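Local coordinates for protein galectin (Xenopus laevis, PDB 3WUC) that probably acts as a beta-galactoside-binding lectin of the galectin family and is seen here holding a galactose-containing glycan, at residues B[33-38]-B[127-132]. Residues are numbered along the deposited sequence; the frame is centred on the assembly and turned at random.
With GAL (beta-D-galactopyranose), chain D.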
loop_
_atom_site.group_PDB
_atom_site.type_symbol
_atom_site.label_atom_id
_atom_site.label_comp_id
_atom_site.label_asym_id
_atom_site.label_seq_id
_atom_site.Cartn_x
_atom_site.Cartn_y
_atom_site.Cartn_z
ATOM N N ASN B 33 -21.548 6.788 16.633
ATOM C CA ASN B 33 -22.828 6.313 16.193
ATOM C C ASN B 33 -22.923 5.926 14.705
ATOM O O ASN B 33 -23.815 5.277 14.266
ATOM C CB ASN B 33 -23.956 7.249 16.624
ATOM C CG ASN B 33 -23.835 8.642 16.071
ATOM O OD1 ASN B 33 -22.927 9.011 15.289
ATOM N ND2 ASN B 33 -24.715 9.505 16.574
ATOM N N ARG B 34 -22.024 6.514 13.901
ATOM C CA ARG B 34 -22.083 6.379 12.455
ATOM C C ARG B 34 -20.814 7.034 11.907
ATOM O O ARG B 34 -20.152 7.863 12.592
ATOM C CB ARG B 34 -23.341 7.037 11.879
ATOM C CG ARG B 34 -23.332 8.545 11.915
ATOM C CD ARG B 34 -24.608 9.039 11.324
ATOM N NE ARG B 34 -24.717 10.490 11.326
ATOM C CZ ARG B 34 -25.047 11.226 10.295
ATOM N NH1 ARG B 34 -25.357 10.763 9.077
ATOM N NH2 ARG B 34 -25.139 12.568 10.522
ATOM N N PHE B 35 -20.486 6.637 10.675
ATOM C CA PHE B 35 -19.380 7.268 9.929
ATOM C C PHE B 35 -19.721 7.337 8.482
ATOM O O PHE B 35 -20.628 6.675 7.967
ATOM C CB PHE B 35 -18.044 6.551 10.190
ATOM C CG PHE B 35 -17.839 5.238 9.453
ATOM C CD1 PHE B 35 -18.342 4.083 9.959
ATOM C CD2 PHE B 35 -17.152 5.229 8.273
ATOM C CE1 PHE B 35 -18.110 2.852 9.291
ATOM C CE2 PHE B 35 -16.963 4.059 7.554
ATOM C CZ PHE B 35 -17.446 2.897 8.063
ATOM N N ALA B 36 -19.036 8.147 7.690
ATOM C CA ALA B 36 -19.344 8.261 6.301
ATOM C C ALA B 36 -18.135 8.516 5.459
ATOM O O ALA B 36 -17.181 9.217 5.930
ATOM C CB ALA B 36 -20.325 9.421 6.038
ATOM N N VAL B 37 -18.211 8.020 4.233
ATOM C CA VAL B 37 -17.295 8.409 3.143
ATOM C C VAL B 37 -18.178 8.908 2.015
ATOM O O VAL B 37 -19.155 8.294 1.602
ATOM C CB VAL B 37 -16.424 7.227 2.623
ATOM C CG1 VAL B 37 -15.509 7.754 1.516
ATOM C CG2 VAL B 37 -15.592 6.655 3.727
ATOM N N ASP B 38 -17.912 10.147 1.581
ATOM C CA ASP B 38 -18.695 10.858 0.603
ATOM C C ASP B 38 -17.880 11.147 -0.631
ATOM O O ASP B 38 -16.683 11.511 -0.583
ATOM C CB ASP B 38 -19.093 12.240 1.113
ATOM C CG ASP B 38 -20.000 12.216 2.311
ATOM O OD1 ASP B 38 -20.808 11.249 2.470
ATOM O OD2 ASP B 38 -19.941 13.177 3.103
ATOM N N ASN B 127 -15.922 11.378 7.430
ATOM C CA ASN B 127 -16.579 11.896 8.612
ATOM C C ASN B 127 -16.625 10.740 9.635
ATOM O O ASN B 127 -17.091 9.603 9.339
ATOM C CB ASN B 127 -17.996 12.423 8.271
ATOM C CG ASN B 127 -17.973 13.686 7.365
ATOM O OD1 ASN B 127 -17.177 14.552 7.555
ATOM N ND2 ASN B 127 -18.842 13.759 6.425
ATOM N N ASN B 128 -16.164 11.049 10.854
ATOM C CA ASN B 128 -16.044 10.083 11.960
ATOM C C ASN B 128 -15.166 8.851 11.589
ATOM O O ASN B 128 -15.338 7.749 12.128
ATOM C CB ASN B 128 -17.474 9.642 12.338
ATOM C CG ASN B 128 -18.097 10.548 13.404
ATOM O OD1 ASN B 128 -17.464 11.519 13.820
ATOM N ND2 ASN B 128 -19.293 10.207 13.874
ATOM N N ILE B 129 -14.200 9.085 10.743
ATOM C CA ILE B 129 -13.201 8.066 10.423
ATOM C C ILE B 129 -11.917 8.762 10.076
ATOM O O ILE B 129 -11.883 9.767 9.322
ATOM C CB ILE B 129 -13.778 7.171 9.292
ATOM C CG1 ILE B 129 -12.668 6.180 8.859
ATOM C CG2 ILE B 129 -14.215 7.953 8.071
ATOM C CD1 ILE B 129 -13.086 5.114 7.850
ATOM N N GLU B 130 -10.812 8.301 10.630
ATOM C CA GLU B 130 -9.535 8.908 10.548
ATOM C C GLU B 130 -8.769 8.318 9.390
ATOM O O GLU B 130 -8.657 7.087 9.333
ATOM C CB GLU B 130 -8.799 8.694 11.866
ATOM C CG GLU B 130 -7.352 8.955 11.961
ATOM C CD GLU B 130 -6.860 8.705 13.427
ATOM O OE1 GLU B 130 -7.535 7.964 14.243
ATOM O OE2 GLU B 130 -5.804 9.251 13.753
ATOM N N LEU B 131 -8.248 9.116 8.487
ATOM C CA LEU B 131 -7.536 8.602 7.330
ATOM C C LEU B 131 -6.355 7.726 7.672
ATOM O O LEU B 131 -5.523 8.120 8.478
ATOM C CB LEU B 131 -7.023 9.762 6.466
ATOM C CG LEU B 131 -6.378 9.350 5.131
ATOM C CD1 LEU B 131 -7.312 8.648 4.165
ATOM C CD2 LEU B 131 -5.728 10.620 4.544
ATOM N N ILE B 132 -6.253 6.550 7.017
ATOM C CA ILE B 132 -5.022 5.775 6.978
ATOM C C ILE B 132 -4.406 5.910 5.603
ATOM O O ILE B 132 -3.191 6.197 5.505
ATOM C CB ILE B 132 -5.239 4.314 7.387
ATOM C CG1 ILE B 132 -5.603 4.238 8.859
ATOM C CG2 ILE B 132 -3.998 3.480 7.099
ATOM C CD1 ILE B 132 -6.168 2.887 9.220
HETATM C C1 GAL D . -29.783 12.341 7.358
HETATM C C2 GAL D . -28.508 12.631 8.104
HETATM C C3 GAL D . -27.411 13.040 7.148
HETATM C C4 GAL D . -27.297 12.000 6.039
HETATM C C5 GAL D . -28.693 11.797 5.405
HETATM C C6 GAL D . -28.620 10.740 4.324
HETATM O O2 GAL D . -28.789 13.762 8.967
HETATM O O3 GAL D . -26.220 13.327 7.827
HETATM O O4 GAL D . -26.717 10.776 6.557
HETATM O O5 GAL D . -29.576 11.332 6.413
HETATM O O6 GAL D . -29.889 10.450 3.761
HETATM O O HOH W 1 -21.152 11.696 15.705
#
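Ala36 and Asn127 form an antiparallel hydrogen-bonded pair in the sugar-binding sheet of the galectin beta-sandwich, just before the chain at Asn128 turns into strand 129-136 of the other sheet. Ala36 N donates a hydrogen bond to Asn127 O, and Asn127 N one to Ala36 O, each 2.9 Å long. The tight side lies between the sheets. There CB of Phe35 rests 3.3 Å from Asn127 O, and its ring, edge-to-face with that of Phe84, crosses Ile129 with CD2 4.0 Å from Ile129 CG2. With CG1 of Ile129 anti to the backbone N (chi1 175°), CD1 also reaches the ring, at CE2. Toward solvent the contact loosens: Asn33 ND2 bonds to Ser2 O, and a water accepts from Asn128 ND2 and may donate to Asn33 OD1. On the sugar-binding face, Asp38 OD2 and Asn127 ND2 stay 3.5 Å apart beside malonic acid, probably from the crystallisation liquor; Asp38 OD1 is hydrogen-bonded to His49 ND1, Asn127 OD1 to Arg10 NH2. Arg34, extended from CG to NE and in cation-pi contact with Tyr56, brings NH1 and NH2 to in-plane galactose O3; NH2 also donates to Met3 O. At its backbone, Asn128 ND2 donates to Arg34 O at 2.8 Å (N-H...O 163°), within its own amide plane.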